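Local coordinates for NTF2-like Protein (Anabaena variabilis ATCC 29413, PDB 3DMC) that is of unknown function but adopts the NTF2-like fold of the SnoaL-like family and assembles with a second copy of itself, at residues D8-V13 with T88-E93; L37-T42 with V55-A60; S68-T73 with L99-P104; R108-F113 with R124-S129. All coordinates share one frame; numbering follows the deposited sequence.

Contact 1 of 4, residues D8-V13 with T88-E93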
loop_
_atom_site.group_PDB
_atom_site.type_symbol
_atom_site.label_atom_id
_atom_site.label_comp_id
_atom_site.label_asym_id
_atom_site.label_seq_id
_atom_site.Cartn_x
_atom_site.Cartn_y
_atom_site.Cartn_z
ATOM N N ASP A 8 19.505 -0.145 -11.828
ATOM C CA ASP A 8 18.072 -0.252 -11.446
ATOM C C ASP A 8 17.288 1.035 -11.825
ATOM O O ASP A 8 17.117 1.963 -11.038
ATOM C CB ASP A 8 17.982 -0.603 -9.952
ATOM C CG ASP A 8 16.622 -1.139 -9.543
ATOM O OD1 ASP A 8 15.646 -0.849 -10.255
ATOM O OD2 ASP A 8 16.562 -1.790 -8.468
ATOM N N ASN A 9 16.805 1.055 -13.057
ATOM C CA ASN A 9 16.171 2.232 -13.654
ATOM C C ASN A 9 14.819 2.428 -13.014
ATOM O O ASN A 9 14.338 3.550 -12.840
ATOM C CB ASN A 9 15.945 1.998 -15.155
ATOM C CG ASN A 9 15.214 3.120 -15.839
ATOM O OD1 ASN A 9 15.778 4.200 -16.067
ATOM N ND2 ASN A 9 13.957 2.850 -16.249
ATOM N N THR A 10 14.216 1.312 -12.653
ATOM C CA THR A 10 12.890 1.358 -12.029
ATOM C C THR A 10 12.946 2.182 -10.729
ATOM O O THR A 10 12.161 3.098 -10.519
ATOM C CB THR A 10 12.294 -0.071 -11.854
ATOM O OG1 THR A 10 12.015 -0.618 -13.170
ATOM C CG2 THR A 10 11.037 -0.051 -10.995
ATOM N N LEU A 11 13.899 1.839 -9.882
ATOM C CA LEU A 11 14.097 2.548 -8.619
ATOM C C LEU A 11 14.484 3.998 -8.862
ATOM O O LEU A 11 13.949 4.916 -8.234
ATOM C CB LEU A 11 15.150 1.882 -7.737
ATOM C CG LEU A 11 14.709 0.916 -6.645
ATOM C CD1 LEU A 11 15.929 0.480 -5.859
ATOM C CD2 LEU A 11 13.680 1.595 -5.711
ATOM N N LYS A 12 15.423 4.207 -9.793
ATOM C CA LYS A 12 15.902 5.535 -10.087
ATOM C C LYS A 12 14.761 6.458 -10.507
ATOM O O LYS A 12 14.541 7.533 -9.943
ATOM C CB LYS A 12 16.985 5.502 -11.169
ATOM C CG LYS A 12 17.627 6.862 -11.377
ATOM C CD LYS A 12 18.941 6.740 -12.136
ATOM C CE LYS A 12 19.492 8.106 -12.521
ATOM N NZ LYS A 12 18.609 8.759 -13.524
ATOM N N VAL A 13 14.017 6.000 -11.501
ATOM C CA VAL A 13 12.920 6.790 -12.071
ATOM C C VAL A 13 11.828 7.017 -11.021
ATOM O O VAL A 13 11.334 8.129 -10.860
ATOM C CB VAL A 13 12.350 6.143 -13.354
ATOM C CG1 VAL A 13 11.052 6.829 -13.799
ATOM C CG2 VAL A 13 13.391 6.203 -14.437
ATOM N N THR A 88 9.372 -3.529 -12.376
ATOM C CA THR A 88 8.583 -2.429 -12.932
ATOM C C THR A 88 7.841 -1.497 -11.969
ATOM O O THR A 88 7.502 -0.410 -12.336
ATOM C CB THR A 88 7.555 -2.934 -13.999
ATOM O OG1 THR A 88 6.547 -3.713 -13.365
ATOM C CG2 THR A 88 8.267 -3.774 -15.033
ATOM N N THR A 89 7.692 -1.911 -10.714
ATOM C CA THR A 89 6.821 -1.243 -9.755
ATOM C C THR A 89 7.637 -0.862 -8.534
ATOM O O THR A 89 8.500 -1.624 -8.081
ATOM C CB THR A 89 5.665 -2.179 -9.305
ATOM O OG1 THR A 89 4.892 -2.610 -10.432
ATOM C CG2 THR A 89 4.724 -1.504 -8.330
ATOM N N VAL A 90 7.329 0.319 -8.010
ATOM C CA VAL A 90 7.913 0.779 -6.735
ATOM C C VAL A 90 6.802 1.268 -5.839
ATOM O O VAL A 90 5.871 1.979 -6.284
ATOM C CB VAL A 90 8.926 1.919 -6.925
ATOM C CG1 VAL A 90 9.613 2.171 -5.622
ATOM C CG2 VAL A 90 9.964 1.547 -8.033
ATOM N N VAL A 91 6.879 0.868 -4.577
ATOM C CA VAL A 91 5.893 1.322 -3.579
ATOM C C VAL A 91 6.636 2.067 -2.497
ATOM O O VAL A 91 7.693 1.634 -2.021
ATOM C CB VAL A 91 5.122 0.150 -2.889
ATOM C CG1 VAL A 91 4.097 0.655 -1.838
ATOM C CG2 VAL A 91 4.410 -0.755 -3.900
ATOM N N PHE A 92 6.057 3.209 -2.175
ATOM C CA PHE A 92 6.510 4.123 -1.138
ATOM C C PHE A 92 5.479 4.104 -0.018
ATOM O O PHE A 92 4.346 4.488 -0.220
ATOM C CB PHE A 92 6.614 5.536 -1.730
ATOM C CG PHE A 92 7.635 5.660 -2.814
ATOM C CD1 PHE A 92 7.285 5.378 -4.163
ATOM C CD2 PHE A 92 8.934 6.063 -2.529
ATOM C CE1 PHE A 92 8.220 5.480 -5.154
ATOM C CE2 PHE A 92 9.866 6.170 -3.542
ATOM C CZ PHE A 92 9.513 5.872 -4.842
ATOM N N GLU A 93 5.914 3.677 1.163
ATOM C CA GLU A 93 5.094 3.699 2.352
ATOM C C GLU A 93 5.601 4.866 3.185
ATOM O O GLU A 93 6.773 4.883 3.638
ATOM C CB GLU A 93 5.203 2.408 3.158
ATOM C CG GLU A 93 4.636 1.171 2.497
ATOM C CD GLU A 93 4.849 -0.063 3.347
ATOM O OE1 GLU A 93 4.376 -0.040 4.524
ATOM O OE2 GLU A 93 5.477 -1.027 2.840
#
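T10 and V90 carry this contact, with L11 adding a smaller patch. T10 lies in the first turn of helix 9-27, and V90 near the start of strand 89-100. The methyl CG2 of T10 does most of the touching, 3.5 Å from CG2 of V90 and 3.6 Å from the backbone C of T88. The T10 and V90 side chains slide past each other in opposite directions. With chi1 at -67°, CG2 of T10 is anti to the backbone N and faces the strand, while OG1 sits beside that N. OG1 bonds to the carbonyl O of E87, just before the strand segment. Replacing T10 by alanine would take away both the methyl and the hydroxyl, and would probably leave V90 CG2 and the E87 carbonyl without their partners. L11 meets V90 at about a right angle, its CD2 4.1 Å from CG1 of V90. In the NTF2-like fold the curved sheet packs against helices, and here the helix start rests on the sheet. The axes of 9-13 and 89-93 run at 42° to each other. D8 is the N-cap: L11 N donates to D8 OD1 at 3.2 Å, from above the carboxylate plane. D8 OD2 is bonded to T4 OG1 and to M2 N of the second subunit. Helix and strand thus meet here mainly by van der Waals contact between methyl groups, with the T10 hydroxyl adding a polar tie before the strand.

Contact 2 of 4, residues L37-T42 with V55-A60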
loop_
_atom_site.group_PDB
_atom_site.type_symbol
_atom_site.label_atom_id
_atom_site.label_comp_id
_atom_site.label_asym_id
_atom_site.label_seq_id
_atom_site.Cartn_x
_atom_site.Cartn_y
_atom_site.Cartn_z
ATOM N N LEU A 37 5.019 11.768 -16.503
ATOM C CA LEU A 37 3.960 10.762 -16.725
ATOM C C LEU A 37 3.780 10.447 -18.211
ATOM O O LEU A 37 3.850 11.329 -19.065
ATOM C CB LEU A 37 2.629 11.229 -16.105
ATOM C CG LEU A 37 2.725 11.790 -14.688
ATOM C CD1 LEU A 37 1.359 12.179 -14.124
ATOM C CD2 LEU A 37 3.386 10.749 -13.782
ATOM N N THR A 38 3.549 9.174 -18.499
ATOM C CA THR A 38 3.301 8.701 -19.865
ATOM C C THR A 38 1.934 9.180 -20.358
ATOM O O THR A 38 1.046 9.540 -19.587
ATOM C CB THR A 38 3.372 7.157 -19.981
ATOM O OG1 THR A 38 2.336 6.582 -19.192
ATOM C CG2 THR A 38 4.721 6.621 -19.597
ATOM N N GLU A 39 1.752 9.187 -21.674
ATOM C CA GLU A 39 0.515 9.697 -22.236
ATOM C C GLU A 39 -0.685 8.829 -21.858
ATOM O O GLU A 39 -1.825 9.301 -21.834
ATOM C CB GLU A 39 0.607 9.818 -23.768
ATOM C CG GLU A 39 1.677 10.806 -24.236
ATOM C CD GLU A 39 1.539 12.181 -23.587
ATOM O OE1 GLU A 39 0.439 12.779 -23.642
ATOM O OE2 GLU A 39 2.543 12.672 -23.022
ATOM N N ASP A 40 -0.402 7.562 -21.581
ATOM C CA ASP A 40 -1.440 6.572 -21.241
ATOM C C ASP A 40 -1.507 6.372 -19.724
ATOM O O ASP A 40 -2.030 5.383 -19.237
ATOM C CB ASP A 40 -1.250 5.225 -21.951
ATOM C CG ASP A 40 0.042 4.522 -21.587
ATOM O OD1 ASP A 40 0.987 5.181 -21.077
ATOM O OD2 ASP A 40 0.146 3.303 -21.847
ATOM N N PHE A 41 -0.977 7.355 -19.016
ATOM C CA PHE A 41 -0.946 7.330 -17.539
ATOM C C PHE A 41 -2.331 7.025 -16.955
ATOM O O PHE A 41 -3.324 7.623 -17.365
ATOM C CB PHE A 41 -0.470 8.683 -17.001
ATOM C CG PHE A 41 -0.439 8.760 -15.496
ATOM C CD1 PHE A 41 0.578 8.152 -14.788
ATOM C CD2 PHE A 41 -1.430 9.455 -14.786
ATOM C CE1 PHE A 41 0.616 8.235 -13.371
ATOM C CE2 PHE A 41 -1.390 9.552 -13.374
ATOM C CZ PHE A 41 -0.358 8.922 -12.684
ATOM N N THR A 42 -2.386 6.101 -15.990
ATOM C CA THR A 42 -3.641 5.862 -15.244
ATOM C C THR A 42 -3.356 5.941 -13.769
ATOM O O THR A 42 -2.215 5.788 -13.330
ATOM C CB THR A 42 -4.249 4.484 -15.499
ATOM O OG1 THR A 42 -3.461 3.475 -14.835
ATOM C CG2 THR A 42 -4.378 4.191 -16.980
ATOM N N VAL A 55 -8.077 7.840 -16.230
ATOM C CA VAL A 55 -7.217 7.679 -17.402
ATOM C C VAL A 55 -6.758 9.014 -17.947
ATOM O O VAL A 55 -7.543 9.941 -18.106
ATOM C CB VAL A 55 -7.973 6.875 -18.508
ATOM C CG1 VAL A 55 -7.153 6.788 -19.798
ATOM C CG2 VAL A 55 -8.339 5.489 -17.990
ATOM N N GLY A 56 -5.461 9.096 -18.206
ATOM C CA GLY A 56 -4.856 10.263 -18.856
ATOM C C GLY A 56 -4.362 11.422 -18.027
ATOM O O GLY A 56 -4.748 11.613 -16.869
ATOM N N LYS A 57 -3.510 12.231 -18.664
ATOM C CA LYS A 57 -2.773 13.313 -17.980
ATOM C C LYS A 57 -3.592 14.571 -17.697
ATOM O O LYS A 57 -3.310 15.296 -16.761
ATOM C CB LYS A 57 -1.488 13.680 -18.731
ATOM C CG LYS A 57 -0.452 12.565 -18.701
ATOM C CD LYS A 57 0.789 12.902 -19.498
ATOM C CE LYS A 57 1.541 14.056 -18.912
ATOM N NZ LYS A 57 2.916 14.202 -19.497
ATOM N N GLU A 58 -4.617 14.807 -18.498
ATOM C CA GLU A 58 -5.538 15.928 -18.229
ATOM C C GLU A 58 -6.257 15.659 -16.916
ATOM O O GLU A 58 -6.390 16.526 -16.061
ATOM C CB GLU A 58 -6.592 16.080 -19.317
ATOM C CG GLU A 58 -6.028 16.410 -20.689
ATOM N N ARG A 59 -6.771 14.448 -16.820
ATOM C CA ARG A 59 -7.489 14.013 -15.619
ATOM C C ARG A 59 -6.527 13.968 -14.411
ATOM O O ARG A 59 -6.886 14.320 -13.280
ATOM C CB ARG A 59 -8.156 12.660 -15.832
ATOM C CG ARG A 59 -8.909 12.171 -14.630
ATOM C CD ARG A 59 -10.213 12.904 -14.430
ATOM N NE ARG A 59 -11.095 12.134 -13.544
ATOM C CZ ARG A 59 -12.164 12.630 -12.928
ATOM N NH1 ARG A 59 -12.500 13.912 -13.072
ATOM N NH2 ARG A 59 -12.875 11.842 -12.138
ATOM N N ALA A 60 -5.285 13.599 -14.678
ATOM C CA ALA A 60 -4.257 13.566 -13.596
ATOM C C ALA A 60 -4.060 14.972 -13.035
ATOM O O ALA A 60 -4.028 15.187 -11.828
ATOM C CB ALA A 60 -2.945 13.022 -14.120
HETATM O O HOH W 1 -2.755 11.602 -21.395
#
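K57 reaches from the first turn of helix 57-69 across the corner at T38-F41. Its CB leads to CG, which is 3.5 Å from the carbonyl O of T38 and also near CB of F41. CD of K57 lies 3.4 Å from the same T38 O. The chain bends at chi3 (65°), which turns CE toward CB of L37. NZ of K57 then donates to L37 O at 3.1 Å, tilted 26° from the carbonyl plane. It also bonds to the carbonyl O of L34, and E39 OE2 makes a long salt bridge with K57 NZ at 3.9 Å. The ammonium group thus has two carbonyls and a carboxylate around it. In this NTF2-like fold the corner leads into strand 41-45, which pairs with the sheet-edge strand 52-55. T42 and V55 form an antiparallel non-hydrogen-bonded pair. Next to it, G56 N donates to F41 O at 2.7 Å. G56 is the helix N-cap, and its backbone angles by themselves call for glycine. CD1 of L37 lies over the centre of the F41 ring, 3.7 Å above its plane. The methyl CB of A60 approaches the same ring obliquely, 3.9 Å from CE2 of F41. A water accepts from K57 N and donates to E39 O.

Contact 3 of 4, residues S68-T73 with L99-P104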
loop_
_atom_site.group_PDB
_atom_site.type_symbol
_atom_site.label_atom_id
_atom_site.label_comp_id
_atom_site.label_asym_id
_atom_site.label_seq_id
_atom_site.Cartn_x
_atom_site.Cartn_y
_atom_site.Cartn_z
ATOM N N SER A 68 -4.327 19.477 -3.857
ATOM C CA SER A 68 -3.657 20.646 -3.262
ATOM C C SER A 68 -4.600 21.818 -2.909
ATOM O O SER A 68 -4.269 22.668 -2.097
ATOM C CB SER A 68 -2.537 21.161 -4.173
ATOM O OG SER A 68 -1.449 20.251 -4.209
ATOM N N GLU A 69 -5.786 21.833 -3.500
ATOM C CA GLU A 69 -6.657 23.014 -3.398
ATOM C C GLU A 69 -7.003 23.406 -1.962
ATOM O O GLU A 69 -7.175 24.590 -1.664
ATOM C CB GLU A 69 -7.949 22.842 -4.215
ATOM C CG GLU A 69 -8.979 21.992 -3.515
ATOM C CD GLU A 69 -10.323 22.034 -4.225
ATOM O OE1 GLU A 69 -10.322 22.368 -5.430
ATOM O OE2 GLU A 69 -11.368 21.740 -3.600
ATOM N N SER A 70 -7.106 22.431 -1.072
ATOM C CA SER A 70 -7.560 22.718 0.303
ATOM C C SER A 70 -6.430 22.655 1.313
ATOM O O SER A 70 -6.592 22.948 2.498
ATOM C CB SER A 70 -8.719 21.812 0.719
ATOM O OG SER A 70 -9.883 22.134 -0.030
ATOM N N PHE A 71 -5.247 22.360 0.813
ATOM C CA PHE A 71 -4.058 22.474 1.669
ATOM C C PHE A 71 -3.291 23.746 1.373
ATOM O O PHE A 71 -2.340 23.768 0.572
ATOM C CB PHE A 71 -3.175 21.254 1.521
ATOM C CG PHE A 71 -3.794 20.025 2.116
ATOM C CD1 PHE A 71 -4.699 19.270 1.392
ATOM C CD2 PHE A 71 -3.561 19.691 3.447
ATOM C CE1 PHE A 71 -5.296 18.139 1.968
ATOM C CE2 PHE A 71 -4.161 18.574 4.011
ATOM C CZ PHE A 71 -5.034 17.809 3.270
ATOM N N HIS A 72 -3.743 24.818 2.016
ATOM C CA HIS A 72 -3.285 26.150 1.635
ATOM C C HIS A 72 -1.789 26.344 1.851
ATOM O O HIS A 72 -1.164 27.173 1.201
ATOM C CB HIS A 72 -4.087 27.224 2.340
ATOM C CG HIS A 72 -5.518 27.261 1.899
ATOM N ND1 HIS A 72 -6.549 27.648 2.729
ATOM C CD2 HIS A 72 -6.087 26.929 0.716
ATOM C CE1 HIS A 72 -7.690 27.569 2.066
ATOM N NE2 HIS A 72 -7.439 27.128 0.846
ATOM N N THR A 73 -1.211 25.560 2.739
ATOM C CA THR A 73 0.236 25.610 2.938
ATOM C C THR A 73 0.910 24.260 2.686
ATOM O O THR A 73 2.048 24.032 3.094
ATOM C CB THR A 73 0.600 26.126 4.299
ATOM O OG1 THR A 73 -0.088 25.381 5.322
ATOM C CG2 THR A 73 0.239 27.623 4.378
ATOM N N LEU A 99 -2.388 21.003 6.945
ATOM C CA LEU A 99 -3.653 21.647 7.288
ATOM C C LEU A 99 -4.617 21.626 6.134
ATOM O O LEU A 99 -4.396 22.212 5.071
ATOM C CB LEU A 99 -3.455 23.086 7.796
ATOM C CG LEU A 99 -2.628 23.238 9.074
ATOM C CD1 LEU A 99 -2.607 24.698 9.492
ATOM C CD2 LEU A 99 -3.146 22.392 10.213
ATOM N N PHE A 100 -5.744 20.983 6.428
ATOM C CA PHE A 100 -6.871 20.894 5.521
ATOM C C PHE A 100 -7.844 21.966 5.974
ATOM O O PHE A 100 -8.538 21.792 6.948
ATOM C CB PHE A 100 -7.495 19.483 5.596
ATOM C CG PHE A 100 -8.773 19.345 4.840
ATOM C CD1 PHE A 100 -8.830 19.642 3.503
ATOM C CD2 PHE A 100 -9.921 18.862 5.468
ATOM C CE1 PHE A 100 -10.003 19.499 2.799
ATOM C CE2 PHE A 100 -11.104 18.706 4.766
ATOM C CZ PHE A 100 -11.151 19.033 3.430
ATOM N N LEU A 101 -7.834 23.096 5.282
ATOM C CA LEU A 101 -8.638 24.261 5.681
ATOM C C LEU A 101 -8.470 24.490 7.187
ATOM O O LEU A 101 -9.428 24.624 7.980
ATOM C CB LEU A 101 -10.126 24.100 5.316
ATOM C CG LEU A 101 -10.478 23.720 3.896
ATOM C CD1 LEU A 101 -12.001 23.494 3.779
ATOM C CD2 LEU A 101 -9.962 24.758 2.900
ATOM N N GLY A 102 -7.216 24.506 7.572
ATOM C CA GLY A 102 -6.807 24.908 8.892
ATOM C C GLY A 102 -6.872 23.802 9.894
ATOM O O GLY A 102 -6.460 23.963 11.049
ATOM N N LYS A 103 -7.361 22.663 9.430
ATOM C CA LYS A 103 -7.594 21.490 10.293
ATOM C C LYS A 103 -6.522 20.440 10.080
ATOM O O LYS A 103 -6.152 20.159 8.956
ATOM C CB LYS A 103 -8.989 20.879 10.060
ATOM C CG LYS A 103 -10.069 21.470 10.922
ATOM C CD LYS A 103 -10.741 22.683 10.298
ATOM C CE LYS A 103 -11.956 23.141 11.132
ATOM N NZ LYS A 103 -12.429 24.502 10.707
ATOM N N PRO A 104 -6.007 19.868 11.170
ATOM C CA PRO A 104 -4.900 18.918 11.102
ATOM C C PRO A 104 -5.274 17.576 10.484
ATOM O O PRO A 104 -6.065 16.803 11.026
ATOM C CB PRO A 104 -4.467 18.754 12.567
ATOM C CG PRO A 104 -5.634 19.183 13.377
ATOM C CD PRO A 104 -6.521 20.043 12.536
HETATM O O HOH W 2 -5.199 24.845 5.188
HETATM O O HOH W 3 -2.007 23.215 4.063
HETATM O O HOH W 4 -0.068 22.630 6.341
#
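This is a surface contact between the loop after helix 57-69, where F71 and S70 lie, and the hairpin end at L99, F100 and L101. The hairpin joins strands 89-100 and 103-116 of the NTF2-like sheet by a type I' turn from F100 to K103. One direct hydrogen bond holds the two parts: L101 N donates to S70 O at 3.1 Å, with an N-H...O angle of 161°. Beside it, CB of S70 meets the edge of the F100 ring, 3.4 Å from CE1 of F100. F71 carries the apolar side. CA of F100 lies over one face of the F71 ring, toward its rim. CZ of F71 is 3.8 Å from CB of F100. The two rings are oblique, with planes at 36°. With chi1 at -70°, the F71 ring is anti to its own carbonyl carbon, which brings CD2 of F71 to 3.1 Å from L99 O. The CA of F71 also makes a CA-H...O contact with that oxygen. A serine in place of F71 would probably lose this cover over the F100 backbone and open a gap beside L99. L99 O further accepts from two waters: one also takes up G102 N, the other T73 N. A third water accepts from L99 N and bonds T73 OG1. CE1 of H72 lies obliquely 3.7 Å from CD2 of L101.

Contact 4 of 4, residues R108-F113 with R124-S129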
loop_
_atom_site.group_PDB
_atom_site.type_symbol
_atom_site.label_atom_id
_atom_site.label_comp_id
_atom_site.label_asym_id
_atom_site.label_seq_id
_atom_site.Cartn_x
_atom_site.Cartn_y
_atom_site.Cartn_z
ATOM N N ARG A 108 -1.195 7.787 7.050
ATOM C CA ARG A 108 -0.276 6.812 6.532
ATOM C C ARG A 108 -0.784 6.491 5.136
ATOM O O ARG A 108 -1.994 6.397 4.903
ATOM C CB ARG A 108 -0.191 5.541 7.394
ATOM C CG ARG A 108 0.540 5.720 8.721
ATOM C CD ARG A 108 0.783 4.446 9.449
ATOM N NE ARG A 108 1.823 4.655 10.464
ATOM C CZ ARG A 108 2.767 3.772 10.758
ATOM N NH1 ARG A 108 2.834 2.609 10.117
ATOM N NH2 ARG A 108 3.644 4.049 11.704
ATOM N N VAL A 109 0.161 6.431 4.208
ATOM C CA VAL A 109 -0.153 6.248 2.796
ATOM C C VAL A 109 0.832 5.309 2.155
ATOM O O VAL A 109 2.001 5.278 2.481
ATOM C CB VAL A 109 -0.136 7.592 2.032
ATOM C CG1 VAL A 109 -0.729 7.424 0.607
ATOM C CG2 VAL A 109 -0.879 8.688 2.818
ATOM N N ALA A 110 0.326 4.545 1.199
ATOM C CA ALA A 110 1.182 3.841 0.283
ATOM C C ALA A 110 0.815 4.279 -1.124
ATOM O O ALA A 110 -0.324 4.236 -1.522
ATOM C CB ALA A 110 1.038 2.336 0.423
ATOM N N VAL A 111 1.805 4.764 -1.848
ATOM C CA VAL A 111 1.630 5.004 -3.275
ATOM C C VAL A 111 2.579 4.117 -4.058
ATOM O O VAL A 111 3.769 3.990 -3.755
ATOM C CB VAL A 111 1.793 6.482 -3.697
ATOM C CG1 VAL A 111 0.821 7.389 -2.896
ATOM C CG2 VAL A 111 3.252 6.947 -3.595
ATOM N N SER A 112 1.996 3.527 -5.086
ATOM C CA SER A 112 2.636 2.559 -5.943
ATOM C C SER A 112 2.729 3.148 -7.353
ATOM O O SER A 112 1.746 3.660 -7.867
ATOM C CB SER A 112 1.793 1.272 -5.945
ATOM O OG SER A 112 2.389 0.259 -6.719
ATOM N N PHE A 113 3.937 3.154 -7.903
ATOM C CA PHE A 113 4.147 3.590 -9.303
ATOM C C PHE A 113 4.570 2.394 -10.168
ATOM O O PHE A 113 5.373 1.548 -9.728
ATOM C CB PHE A 113 5.331 4.606 -9.427
ATOM C CG PHE A 113 5.202 5.875 -8.613
ATOM C CD1 PHE A 113 3.995 6.376 -8.231
ATOM C CD2 PHE A 113 6.342 6.638 -8.328
ATOM C CE1 PHE A 113 3.890 7.560 -7.506
ATOM C CE2 PHE A 113 6.241 7.806 -7.624
ATOM C CZ PHE A 113 5.003 8.286 -7.222
ATOM N N ARG A 124 -1.148 4.188 -7.979
ATOM C CA ARG A 124 -2.176 3.653 -7.112
ATOM C C ARG A 124 -1.902 4.132 -5.706
ATOM O O ARG A 124 -0.754 4.027 -5.233
ATOM C CB ARG A 124 -2.163 2.126 -7.116
ATOM C CG ARG A 124 -2.476 1.508 -8.498
ATOM C CD ARG A 124 -1.991 0.037 -8.591
ATOM N NE ARG A 124 -0.540 -0.015 -8.524
ATOM C CZ ARG A 124 0.241 0.300 -9.540
ATOM N NH1 ARG A 124 -0.319 0.575 -10.722
ATOM N NH2 ARG A 124 1.548 0.291 -9.388
ATOM N N GLU A 125 -2.948 4.679 -5.102
ATOM C CA GLU A 125 -2.928 5.188 -3.733
ATOM C C GLU A 125 -3.800 4.388 -2.780
ATOM O O GLU A 125 -4.954 4.036 -3.069
ATOM C CB GLU A 125 -3.302 6.679 -3.695
ATOM C CG GLU A 125 -3.172 7.239 -2.274
ATOM C CD GLU A 125 -3.272 8.745 -2.149
ATOM O OE1 GLU A 125 -3.024 9.473 -3.133
ATOM O OE2 GLU A 125 -3.590 9.190 -1.019
ATOM N N TYR A 126 -3.196 4.103 -1.622
ATOM C CA TYR A 126 -3.845 3.342 -0.536
ATOM C C TYR A 126 -3.725 4.111 0.791
ATOM O O TYR A 126 -2.676 4.710 1.076
ATOM C CB TYR A 126 -3.177 1.975 -0.351
ATOM C CG TYR A 126 -3.064 1.091 -1.578
ATOM C CD1 TYR A 126 -2.050 1.284 -2.539
ATOM C CD2 TYR A 126 -3.968 0.040 -1.784
ATOM C CE1 TYR A 126 -1.927 0.443 -3.632
ATOM C CE2 TYR A 126 -3.863 -0.797 -2.921
ATOM C CZ TYR A 126 -2.836 -0.572 -3.849
ATOM O OH TYR A 126 -2.722 -1.406 -4.955
ATOM N N PHE A 127 -4.797 4.092 1.581
ATOM C CA PHE A 127 -4.859 4.782 2.895
ATOM C C PHE A 127 -4.541 3.788 4.016
ATOM O O PHE A 127 -5.146 2.717 4.075
ATOM C CB PHE A 127 -6.276 5.341 3.193
ATOM C CG PHE A 127 -6.842 6.300 2.159
ATOM C CD1 PHE A 127 -6.019 6.996 1.296
ATOM C CD2 PHE A 127 -8.198 6.563 2.131
ATOM C CE1 PHE A 127 -6.559 7.925 0.365
ATOM C CE2 PHE A 127 -8.750 7.476 1.232
ATOM C CZ PHE A 127 -7.933 8.156 0.346
ATOM N N GLY A 128 -3.640 4.179 4.932
ATOM C CA GLY A 128 -3.187 3.325 6.032
ATOM C C GLY A 128 -3.604 3.766 7.416
ATOM O O GLY A 128 -3.349 3.068 8.382
ATOM N N SER A 129 -4.207 4.951 7.514
ATOM C CA SER A 129 -4.768 5.428 8.770
ATOM C C SER A 129 -6.109 6.137 8.531
ATOM O O SER A 129 -6.754 5.972 7.482
ATOM C CB SER A 129 -3.763 6.333 9.493
ATOM O OG SER A 129 -4.095 6.583 10.865
#
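OG of S112 lies anti to the backbone N (chi1 -178°), and the R124 chain bends at chi3 (-66°), so that the hydroxyl and the guanidinium meet. NH2 of R124 donates to S112 OG at 2.8 Å, with OG near the guanidinium plane at its edge. E93 of the second subunit bonds S112 OG through its OE2, and both R124 NE and Y126 OH through its OE1. NH2 of R124 also pairs with D114 of its own chain, and R124 is thus bound by carboxylates of both subunits. Strands 103-116 and 119-127 form a beta hairpin in the middle of the NTF2-like sheet. A110 with Y126 and S112 with R124 are its hydrogen-bonded pairs. A110 N donates to Y126 O at 3.0 Å, and Y126 N returns a bond to A110 O at 2.9 Å. The same A110 O lies at the edge of the Y126 ring, in its plane. On the other face, CG1 of V109 is 3.7 Å from OE2 of E125. E125 OE1 is bonded to Y123 OH. Just past the end of strand 119-127, G128 N donates to R108 O at 2.8 Å.

Contacts 1 and 4 are buried, contact 2 is partly buried and contact 3 lies at the surface. Contacts 1 and 4 touch: strands 89-100 and 103-116 are neighbours, and V90 O lies 2.8 Å from F113 N, a probable hydrogen bond. Both also reach the second subunit. Contact 4 joins two strands by regular backbone pairing and a charged network. Contact 1 sets a helix on the sheet, mainly through methyl groups. Contacts 2 and 3 both use helix 57-69, at its start and its end. Contact 2 relies on a lysine gripping carbonyls, whereas contact 3 combines rings, one direct backbone bond and bridging waters. Contacts 1 and 3 share strand 89-100, their centres about 29 Å apart.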